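Local coordinates for choline kinase (Streptococcus pneumoniae, PDB 4R78), which probably phosphorylates choline at the expense of ATP, as a choline kinase with a protein kinase-like fold, and is seen here with AMP bound, at residues 285-288 with 289-292; 272-275 with 276-280; 234-238 with 239-243; 121-124 with 125-128. All blocks are in the same frame, centred on the assembly; numbering follows the deposited sequence.

In the fold
All four contacts are local, each joining residues a few positions apart along or at the start of a helix. Contact 2 is the buried one, a run of helix 257-280, and contact 1, partly buried, opens helix 288-303 directly against it; the two touch, and both come close to a bound MES molecule. Contacts 3 and 4 form a second pair, where the start of helix 238-248, a surface region, meets the partly buried turn between helices 119-122 and 126-137 through Phe236, Phe126 and Lys123. Aromatic and aliphatic packing dominates contact 2, whereas a capping box marks contact 3, a beta turn each of contacts 1 and 4, and water bridges occur in all three.

Contact 1. Residues 285-288 with 289-292; sequences FGDY and GVNR
Tyr288 and Arg292 stand one helical turn apart and lie side by side, both running the same way from the first turn of the helix. CB of Arg292 starts near the Tyr288 carbonyl, and CG lies over one face of the Tyr288 ring, toward its rim. CD then settles 3.5 Å from Tyr288 CZ. A bend at chi3 (73°) turns the guanidinium so that its plane stands 83° from the ring and NH2 reaches the phenol: Arg292 NH2 donates to Tyr288 OH over 3.0 Å, with the oxygen in the guanidinium plane. Arginine suits the place because its aliphatic part packs on the ring while its charged end pairs with acids, NE with Asp268 and NH2 with Glu233. The Tyr288 hydroxyl also hydrogen-bonds a bound MES molecule, probably from the crystallisation liquor.

Before the helix, Gly286 occupies a type II' turn from Phe285 to Tyr288, closed by Tyr288 N to Phe285 O at 3.0 Å; the positive phi of Gly286 (56°) favours glycine. Asp287 sits at the N-cap, yet its carboxylate makes no capping bond. Instead OD2 accepts hydrogen bonds from two waters: one donates also to Asn291 OD1, and the other accepts from Asn291 ND2, so the amide is bridged at both ends. A third water links Gly286 O to Val290 N, 2.9 Å from the latter. The main chain takes up the helical pattern with Asn291 N to Asp287 O at 2.9 Å. This is a beta turn leading into a helix N-terminus whose first turn is partly served by water.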
loop_
_atom_site.group_PDB
_atom_site.type_symbol
_atom_site.label_atom_id
_atom_site.label_comp_id
_atom_site.label_asym_id
_atom_site.label_seq_id
_atom_site.Cartn_x
_atom_site.Cartn_y
_atom_site.Cartn_z
ATOM N N PHE A 285 7.709 -9.848 -12.427
ATOM C CA PHE A 285 7.498 -10.305 -11.053
ATOM C C PHE A 285 7.320 -11.818 -10.972
ATOM O O PHE A 285 6.846 -12.340 -9.960
ATOM C CB PHE A 285 6.298 -9.597 -10.393
ATOM C CG PHE A 285 6.381 -8.082 -10.388
ATOM C CD1 PHE A 285 7.607 -7.415 -10.378
ATOM C CD2 PHE A 285 5.215 -7.324 -10.366
ATOM C CE1 PHE A 285 7.659 -6.018 -10.371
ATOM C CE2 PHE A 285 5.264 -5.932 -10.346
ATOM C CZ PHE A 285 6.484 -5.277 -10.353
ATOM N N GLY A 286 7.706 -12.518 -12.036
ATOM C CA GLY A 286 7.634 -13.979 -12.064
ATOM C C GLY A 286 6.236 -14.481 -11.766
ATOM O O GLY A 286 5.267 -14.009 -12.360
ATOM N N ASP A 287 6.139 -15.426 -10.832
ATOM C CA ASP A 287 4.858 -16.022 -10.446
ATOM C C ASP A 287 4.153 -15.314 -9.286
ATOM O O ASP A 287 3.197 -15.851 -8.724
ATOM C CB ASP A 287 5.052 -17.498 -10.093
ATOM C CG ASP A 287 4.998 -18.406 -11.299
ATOM O OD1 ASP A 287 4.935 -17.904 -12.442
ATOM O OD2 ASP A 287 5.019 -19.637 -11.089
ATOM N N TYR A 288 4.598 -14.107 -8.941
ATOM C CA TYR A 288 3.969 -13.350 -7.858
ATOM C C TYR A 288 2.444 -13.245 -8.023
ATOM O O TYR A 288 1.693 -13.536 -7.090
ATOM C CB TYR A 288 4.600 -11.954 -7.728
ATOM C CG TYR A 288 3.903 -11.056 -6.722
ATOM C CD1 TYR A 288 4.257 -11.081 -5.369
ATOM C CD2 TYR A 288 2.896 -10.179 -7.128
ATOM C CE1 TYR A 288 3.617 -10.255 -4.446
ATOM C CE2 TYR A 288 2.251 -9.355 -6.214
ATOM C CZ TYR A 288 2.621 -9.396 -4.882
ATOM O OH TYR A 288 1.976 -8.584 -3.985
ATOM N N GLY A 289 1.998 -12.821 -9.203
ATOM C CA GLY A 289 0.570 -12.633 -9.466
ATOM C C GLY A 289 -0.183 -13.944 -9.558
ATOM O O GLY A 289 -1.273 -14.077 -8.998
ATOM N N VAL A 290 0.414 -14.906 -10.260
ATOM C CA VAL A 290 -0.138 -16.261 -10.406
ATOM C C VAL A 290 -0.449 -16.871 -9.039
ATOM O O VAL A 290 -1.531 -17.422 -8.826
ATOM C CB VAL A 290 0.840 -17.175 -11.210
ATOM C CG1 VAL A 290 0.437 -18.646 -11.133
ATOM C CG2 VAL A 290 0.935 -16.718 -12.667
ATOM N N ASN A 291 0.503 -16.749 -8.118
ATOM C CA ASN A 291 0.362 -17.297 -6.775
ATOM C C ASN A 291 -0.672 -16.572 -5.917
ATOM O O ASN A 291 -1.409 -17.206 -5.159
ATOM C CB ASN A 291 1.724 -17.354 -6.074
ATOM C CG ASN A 291 2.678 -18.339 -6.735
ATOM O OD1 ASN A 291 2.260 -19.246 -7.458
ATOM N ND2 ASN A 291 3.973 -18.163 -6.486
ATOM N N ARG A 292 -0.734 -15.248 -6.036
ATOM C CA ARG A 292 -1.769 -14.501 -5.324
ATOM C C ARG A 292 -3.154 -14.886 -5.837
ATOM O O ARG A 292 -4.080 -15.081 -5.054
ATOM C CB ARG A 292 -1.550 -12.990 -5.426
ATOM C CG ARG A 292 -0.348 -12.492 -4.632
ATOM C CD ARG A 292 -0.458 -11.028 -4.273
ATOM N NE ARG A 292 -1.461 -10.834 -3.226
ATOM C CZ ARG A 292 -1.460 -9.840 -2.341
ATOM N NH1 ARG A 292 -2.422 -9.780 -1.431
ATOM N NH2 ARG A 292 -0.515 -8.908 -2.357
HETATM O O HOH W 1 2.593 -13.733 -11.841
HETATM O O HOH W 2 5.850 -19.993 -7.971
HETATM O O HOH W 3 3.210 -20.880 -9.659
#

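Contact 2. Residues 272-275 with 276-280; sequences SLWT and VYKEE
Lys278 lays its aliphatic chain over one face of the Trp274 indole, one helical turn back. The tightest part is here: Lys278 CG stands 3.9 Å from the centroid of the six-membered ring, 19° off its normal, a CH-pi contact, and the chain then bends at chi2 (-72°) to bring CE within 3.7 Å of Trp274 NE1. With CG anti to its own backbone N (chi1 175°), the tryptophan holds its rings where the lysine can pass over them. Phe285 and Trp271 also meet this indole, so a broad, flat residue fits a place surrounded by aromatics.

Backbone bonds run beneath these side chains. Lys278 N reaches Trp274 O at 2.9 Å and Tyr277 N reaches Leu273 O at 3.1 Å, whereas the bond from Val276 N to Ser272 O is long and weak.

The looser side is that of Thr275 and Glu279, whose side chains point the same way but come no nearer than 4.2 Å (Thr275 CG2 to Glu279 CD), although Glu279 N still donates to Thr275 O. Thr275 is buried and gives its hydroxyl to a bond with Trp271 O, a way for a beta-branched polar residue to sit inside a helix. Glu279, partly exposed, extends past the threonine methyl so that OE2 accepts from Phe285 N. The chemistry thus divides around the helix: lysine methylenes meet an aromatic face by dispersion, while the glutamate carboxylate fastens the chain that follows the helix.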
loop_
_atom_site.group_PDB
_atom_site.type_symbol
_atom_site.label_atom_id
_atom_site.label_comp_id
_atom_site.label_asym_id
_atom_site.label_seq_id
_atom_site.Cartn_x
_atom_site.Cartn_y
_atom_site.Cartn_z
ATOM N N SER A 272 -3.281 -9.349 -7.905
ATOM C CA SER A 272 -2.940 -10.207 -9.044
ATOM C C SER A 272 -3.159 -9.464 -10.369
ATOM O O SER A 272 -2.395 -9.646 -11.315
ATOM C CB SER A 272 -3.695 -11.546 -9.014
ATOM O OG SER A 272 -5.030 -11.427 -9.480
ATOM N N LEU A 273 -4.178 -8.608 -10.419
ATOM C CA LEU A 273 -4.462 -7.832 -11.632
ATOM C C LEU A 273 -3.462 -6.684 -11.781
ATOM O O LEU A 273 -2.967 -6.415 -12.878
ATOM C CB LEU A 273 -5.911 -7.327 -11.646
ATOM C CG LEU A 273 -7.004 -8.402 -11.753
ATOM C CD1 LEU A 273 -8.379 -7.819 -11.455
ATOM C CD2 LEU A 273 -7.006 -9.093 -13.121
ATOM N N TRP A 274 -3.146 -6.036 -10.662
ATOM C CA TRP A 274 -2.047 -5.071 -10.590
ATOM C C TRP A 274 -0.755 -5.646 -11.191
ATOM O O TRP A 274 -0.049 -4.960 -11.936
ATOM C CB TRP A 274 -1.843 -4.660 -9.129
ATOM C CG TRP A 274 -0.662 -3.760 -8.836
ATOM C CD1 TRP A 274 -0.652 -2.391 -8.815
ATOM C CD2 TRP A 274 0.667 -4.175 -8.494
ATOM N NE1 TRP A 274 0.601 -1.932 -8.485
ATOM C CE2 TRP A 274 1.431 -3.002 -8.281
ATOM C CE3 TRP A 274 1.287 -5.425 -8.346
ATOM C CZ2 TRP A 274 2.790 -3.044 -7.941
ATOM C CZ3 TRP A 274 2.636 -5.469 -8.002
ATOM C CH2 TRP A 274 3.371 -4.282 -7.799
ATOM N N THR A 275 -0.467 -6.912 -10.880
ATOM C CA THR A 275 0.736 -7.586 -11.372
ATOM C C THR A 275 0.754 -7.648 -12.895
ATOM O O THR A 275 1.764 -7.301 -13.521
ATOM C CB THR A 275 0.866 -9.011 -10.784
ATOM O OG1 THR A 275 0.930 -8.928 -9.358
ATOM C CG2 THR A 275 2.132 -9.697 -11.293
ATOM N N VAL A 276 -0.361 -8.074 -13.484
ATOM C CA VAL A 276 -0.466 -8.165 -14.944
ATOM C C VAL A 276 -0.180 -6.811 -15.589
ATOM O O VAL A 276 0.611 -6.724 -16.535
ATOM C CB VAL A 276 -1.842 -8.703 -15.393
ATOM C CG1 VAL A 276 -1.920 -8.793 -16.915
ATOM C CG2 VAL A 276 -2.085 -10.068 -14.786
ATOM N N TYR A 277 -0.801 -5.760 -15.059
ATOM C CA TYR A 277 -0.619 -4.416 -15.597
ATOM C C TYR A 277 0.832 -3.941 -15.481
ATOM O O TYR A 277 1.388 -3.381 -16.439
ATOM C CB TYR A 277 -1.575 -3.440 -14.909
ATOM C CG TYR A 277 -1.500 -2.022 -15.428
ATOM C CD1 TYR A 277 -1.541 -1.751 -16.797
ATOM C CD2 TYR A 277 -1.407 -0.950 -14.547
ATOM C CE1 TYR A 277 -1.479 -0.441 -17.273
ATOM C CE2 TYR A 277 -1.341 0.361 -15.012
ATOM C CZ TYR A 277 -1.380 0.606 -16.373
ATOM O OH TYR A 277 -1.317 1.903 -16.836
ATOM N N LYS A 278 1.446 -4.163 -14.322
ATOM C CA LYS A 278 2.843 -3.781 -14.128
ATOM C C LYS A 278 3.777 -4.519 -15.080
ATOM O O LYS A 278 4.751 -3.943 -15.584
ATOM C CB LYS A 278 3.272 -3.986 -12.671
ATOM C CG LYS A 278 2.731 -2.930 -11.709
ATOM C CD LYS A 278 3.443 -1.594 -11.916
ATOM C CE LYS A 278 3.122 -0.594 -10.825
ATOM N NZ LYS A 278 3.863 0.680 -11.073
ATOM N N GLU A 279 3.480 -5.790 -15.340
ATOM C CA GLU A 279 4.309 -6.568 -16.253
ATOM C C GLU A 279 4.144 -6.117 -17.703
ATOM O O GLU A 279 5.106 -6.153 -18.471
ATOM C CB GLU A 279 4.068 -8.069 -16.080
ATOM C CG GLU A 279 4.558 -8.589 -14.729
ATOM C CD GLU A 279 4.558 -10.100 -14.636
ATOM O OE1 GLU A 279 3.653 -10.739 -15.209
ATOM O OE2 GLU A 279 5.465 -10.657 -13.983
ATOM N N GLU A 280 2.943 -5.666 -18.067
ATOM C CA GLU A 280 2.710 -5.107 -19.406
ATOM C C GLU A 280 3.553 -3.858 -19.663
ATOM O O GLU A 280 3.858 -3.533 -20.811
ATOM C CB GLU A 280 1.224 -4.815 -19.631
ATOM C CG GLU A 280 0.396 -6.074 -19.772
ATOM C CD GLU A 280 -0.999 -5.853 -20.338
ATOM O OE1 GLU A 280 -1.463 -4.698 -20.446
ATOM O OE2 GLU A 280 -1.639 -6.867 -20.676
#

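Contact 3. Residues 234-238 with 239-243; sequences SEFTS and QEEET
Thr237 and Glu240 exchange hydrogen bonds in a capping box. Glu240 N donates to Thr237 OG1 over 3.1 Å, and Thr237 N returns a bond to Glu240 OE1 at 2.9 Å, meeting the carboxylate from above its plane. With OG1 tucked between its own backbone N and carbonyl carbon (chi1 60°), threonine can turn this oxygen toward the first turn; glutamate is long enough to reach back. Among backbone bonds, Glu241 N meets Thr237 O at 2.9 Å and Glu242 N meets Ser238 O at 3.0 Å.

Water and charge come next. One water lies 2.6 Å from Thr237 OG1 and donates a weak bond to Glu240 OE2. Glu241 OE2 forms a salt bridge with Lys264, and Glu242 OE2 is hydrogen-bonded to His257 NE2.

The apolar part belongs to Phe236, whose CB lies 3.7 Å from Glu241 CG while its ring packs obliquely against the backbone of Glu240. An aromatic residue suits this buried spot, since Phe231 and Phe126 meet the same ring.

A Schellman motif with Glu235 at C-prime ends helix 223-233, and the capping box at once starts helix 238-248; Phe236, between them, packs on Ile122 of helix 119-122.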
loop_
_atom_site.group_PDB
_atom_site.type_symbol
_atom_site.label_atom_id
_atom_site.label_comp_id
_atom_site.label_asym_id
_atom_site.label_seq_id
_atom_site.Cartn_x
_atom_site.Cartn_y
_atom_site.Cartn_z
ATOM N N SER A 234 1.947 -10.539 5.658
ATOM C CA SER A 234 2.976 -11.109 6.535
ATOM C C SER A 234 2.723 -12.575 6.881
ATOM O O SER A 234 3.429 -13.149 7.718
ATOM C CB SER A 234 3.121 -10.285 7.815
ATOM O OG SER A 234 3.758 -9.047 7.559
ATOM N N GLU A 235 1.716 -13.169 6.240
ATOM C CA GLU A 235 1.341 -14.574 6.456
ATOM C C GLU A 235 1.229 -14.929 7.942
ATOM O O GLU A 235 1.878 -15.858 8.430
ATOM C CB GLU A 235 2.311 -15.514 5.728
ATOM C CG GLU A 235 2.322 -15.341 4.216
ATOM C CD GLU A 235 3.043 -16.469 3.509
ATOM O OE1 GLU A 235 2.734 -17.645 3.794
ATOM O OE2 GLU A 235 3.903 -16.174 2.660
ATOM N N PHE A 236 0.408 -14.166 8.657
ATOM C CA PHE A 236 0.134 -14.428 10.063
ATOM C C PHE A 236 -0.474 -15.813 10.239
ATOM O O PHE A 236 -1.321 -16.237 9.451
ATOM C CB PHE A 236 -0.859 -13.403 10.614
ATOM C CG PHE A 236 -0.246 -12.093 11.058
ATOM C CD1 PHE A 236 -0.867 -11.349 12.059
ATOM C CD2 PHE A 236 0.927 -11.595 10.483
ATOM C CE1 PHE A 236 -0.339 -10.128 12.477
ATOM C CE2 PHE A 236 1.466 -10.378 10.905
ATOM C CZ PHE A 236 0.830 -9.647 11.903
ATOM N N THR A 237 -0.037 -16.510 11.281
ATOM C CA THR A 237 -0.687 -17.740 11.716
ATOM C C THR A 237 -2.004 -17.380 12.393
ATOM O O THR A 237 -2.246 -16.209 12.695
ATOM C CB THR A 237 0.172 -18.474 12.745
ATOM O OG1 THR A 237 0.367 -17.621 13.878
ATOM C CG2 THR A 237 1.523 -18.849 12.150
ATOM N N SER A 238 -2.842 -18.379 12.655
ATOM C CA SER A 238 -4.070 -18.155 13.420
ATOM C C SER A 238 -3.773 -17.563 14.801
ATOM O O SER A 238 -4.499 -16.685 15.265
ATOM C CB SER A 238 -4.893 -19.439 13.542
ATOM O OG SER A 238 -4.187 -20.449 14.236
ATOM N N GLN A 239 -2.696 -18.023 15.439
ATOM C CA GLN A 239 -2.300 -17.519 16.760
ATOM C C GLN A 239 -1.926 -16.039 16.696
ATOM O O GLN A 239 -2.284 -15.261 17.580
ATOM C CB GLN A 239 -1.128 -18.323 17.340
ATOM C CG GLN A 239 -1.445 -19.771 17.697
ATOM C CD GLN A 239 -1.383 -20.714 16.506
ATOM O OE1 GLN A 239 -0.932 -20.345 15.417
ATOM N NE2 GLN A 239 -1.839 -21.944 16.711
ATOM N N GLU A 240 -1.201 -15.662 15.646
ATOM C CA GLU A 240 -0.789 -14.274 15.457
ATOM C C GLU A 240 -1.970 -13.366 15.131
ATOM O O GLU A 240 -2.039 -12.248 15.637
ATOM C CB GLU A 240 0.302 -14.182 14.394
ATOM C CG GLU A 240 1.642 -14.694 14.910
ATOM C CD GLU A 240 2.564 -15.220 13.826
ATOM O OE1 GLU A 240 2.210 -15.201 12.625
ATOM O OE2 GLU A 240 3.665 -15.667 14.191
ATOM N N GLU A 241 -2.899 -13.853 14.307
ATOM C CA GLU A 241 -4.130 -13.106 14.031
ATOM C C GLU A 241 -4.939 -12.856 15.301
ATOM O O GLU A 241 -5.323 -11.722 15.578
ATOM C CB GLU A 241 -4.989 -13.805 12.976
ATOM C CG GLU A 241 -4.359 -13.803 11.591
ATOM C CD GLU A 241 -5.309 -14.217 10.485
ATOM O OE1 GLU A 241 -6.458 -14.616 10.773
ATOM O OE2 GLU A 241 -4.898 -14.137 9.313
ATOM N N GLU A 242 -5.173 -13.908 16.081
ATOM C CA GLU A 242 -5.956 -13.792 17.313
ATOM C C GLU A 242 -5.305 -12.862 18.333
ATOM O O GLU A 242 -5.983 -12.031 18.948
ATOM C CB GLU A 242 -6.224 -15.175 17.917
ATOM C CG GLU A 242 -7.203 -16.008 17.102
ATOM C CD GLU A 242 -8.504 -15.271 16.814
ATOM O OE1 GLU A 242 -9.308 -15.088 17.756
ATOM O OE2 GLU A 242 -8.720 -14.877 15.645
ATOM N N THR A 243 -3.990 -12.988 18.494
ATOM C CA THR A 243 -3.247 -12.145 19.423
ATOM C C THR A 243 -3.280 -10.687 18.967
ATOM O O THR A 243 -3.529 -9.794 19.774
ATOM C CB THR A 243 -1.792 -12.646 19.610
ATOM O OG1 THR A 243 -1.820 -13.991 20.106
ATOM C CG2 THR A 243 -1.023 -11.772 20.589
HETATM O O HOH W 4 -2.850 -14.673 7.704
HETATM O O HOH W 5 2.302 -18.225 15.561
#

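Contact 4. Residues 121-124 with 125-128; sequences SIKT and KFDK
A type I beta turn from Ile122 to Lys125 takes the chain out of helix 119-122 and into helix 126-137, with Lys125 at the N-cap of the second. Lys125 N closes it on Ile122 O over 3.1 Å, arriving well above the carbonyl plane. Just before, Ser121 O accepts twice from one residue: Thr124 N lies at 3.2 Å and Thr124 OG1 at 2.7 Å. Threonine suits the turn because its hydroxyl can curl back onto this carbonyl. A water links the two segments, donating to Lys123 O and accepting from Phe126 N, an amide at the start of the new helix.

Among the side chains, Phe126 folds back on the turn. Its ring edge faces Ile122 O, and Lys123 O lies over one face, toward the rim; CE1 comes 3.7 Å from Lys123 CA. Phenylalanine fits this buried position, where Phe244 also meets its ring, edge-to-face. Lys123 NZ makes a long, weak ion pair with Glu240 and weak bonds to the Ser234 and Glu235 carbonyls.

Lys125 runs alongside Thr124, with CD 3.7 Å from Ser121 O, so its methylenes line the turn before the charge is reached. A bend at chi4 (-68°) ends the chain, and NZ forms a salt bridge with Glu204. The same ammonium donates to a water 2.9 Å from Lys125 NZ, which in turn donates to Thr124 OG1.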
loop_
_atom_site.group_PDB
_atom_site.type_symbol
_atom_site.label_atom_id
_atom_site.label_comp_id
_atom_site.label_asym_id
_atom_site.label_seq_id
_atom_site.Cartn_x
_atom_site.Cartn_y
_atom_site.Cartn_z
ATOM N N SER A 121 10.047 -9.750 11.721
ATOM C CA SER A 121 10.250 -8.655 12.665
ATOM C C SER A 121 8.943 -7.970 13.062
ATOM O O SER A 121 8.818 -7.495 14.185
ATOM C CB SER A 121 11.282 -7.644 12.156
ATOM O OG SER A 121 10.925 -7.120 10.893
ATOM N N ILE A 122 7.969 -7.940 12.151
ATOM C CA ILE A 122 6.663 -7.352 12.454
ATOM C C ILE A 122 5.959 -8.120 13.581
ATOM O O ILE A 122 5.262 -7.531 14.411
ATOM C CB ILE A 122 5.773 -7.234 11.178
ATOM C CG1 ILE A 122 4.740 -6.117 11.340
ATOM C CG2 ILE A 122 5.114 -8.556 10.825
ATOM C CD1 ILE A 122 4.191 -5.592 10.025
ATOM N N LYS A 123 6.188 -9.430 13.629
ATOM C CA LYS A 123 5.553 -10.299 14.617
ATOM C C LYS A 123 6.084 -10.111 16.042
ATOM O O LYS A 123 5.461 -10.562 17.001
ATOM C CB LYS A 123 5.641 -11.761 14.169
ATOM C CG LYS A 123 4.708 -12.075 13.007
ATOM C CD LYS A 123 5.143 -13.300 12.227
ATOM C CE LYS A 123 4.358 -13.406 10.931
ATOM N NZ LYS A 123 4.545 -14.729 10.274
ATOM N N THR A 124 7.224 -9.435 16.174
ATOM C CA THR A 124 7.774 -9.107 17.489
ATOM C C THR A 124 7.300 -7.748 18.010
ATOM O O THR A 124 7.633 -7.369 19.135
ATOM C CB THR A 124 9.327 -9.125 17.496
ATOM O OG1 THR A 124 9.835 -8.066 16.670
ATOM C CG2 THR A 124 9.862 -10.468 17.003
ATOM N N LYS A 125 6.520 -7.024 17.205
ATOM C CA LYS A 125 6.216 -5.620 17.504
ATOM C C LYS A 125 4.728 -5.270 17.532
ATOM O O LYS A 125 4.345 -4.134 17.224
ATOM C CB LYS A 125 6.960 -4.707 16.530
ATOM C CG LYS A 125 8.471 -4.753 16.700
ATOM C CD LYS A 125 9.172 -4.079 15.544
ATOM C CE LYS A 125 10.676 -4.336 15.576
ATOM N NZ LYS A 125 11.365 -3.664 16.718
ATOM N N PHE A 126 3.901 -6.234 17.928
ATOM C CA PHE A 126 2.457 -6.014 18.075
ATOM C C PHE A 126 2.169 -4.907 19.086
ATOM O O PHE A 126 1.195 -4.167 18.937
ATOM C CB PHE A 126 1.753 -7.301 18.521
ATOM C CG PHE A 126 1.585 -8.335 17.431
ATOM C CD1 PHE A 126 2.250 -8.223 16.210
ATOM C CD2 PHE A 126 0.780 -9.453 17.651
ATOM C CE1 PHE A 126 2.094 -9.193 15.219
ATOM C CE2 PHE A 126 0.624 -10.427 16.670
ATOM C CZ PHE A 126 1.281 -10.296 15.454
ATOM N N ASP A 127 3.021 -4.799 20.108
ATOM C CA ASP A 127 2.866 -3.770 21.138
ATOM C C ASP A 127 2.922 -2.349 20.567
ATOM O O ASP A 127 2.352 -1.422 21.149
ATOM C CB ASP A 127 3.890 -3.958 22.274
ATOM C CG ASP A 127 5.333 -3.753 21.820
ATOM O OD1 ASP A 127 5.662 -4.072 20.659
ATOM O OD2 ASP A 127 6.147 -3.273 22.640
ATOM N N LYS A 128 3.601 -2.194 19.432
ATOM C CA LYS A 128 3.681 -0.915 18.724
ATOM C C LYS A 128 2.695 -0.832 17.560
ATOM O O LYS A 128 2.105 0.221 17.313
ATOM C CB LYS A 128 5.093 -0.678 18.175
ATOM C CG LYS A 128 6.170 -0.432 19.214
ATOM C CD LYS A 128 7.494 -0.130 18.525
ATOM C CE LYS A 128 8.597 0.200 19.520
ATOM N NZ LYS A 128 9.873 0.533 18.816
HETATM O O HOH W 6 4.616 -8.954 19.119
HETATM O O HOH W 7 11.398 -5.874 18.555
#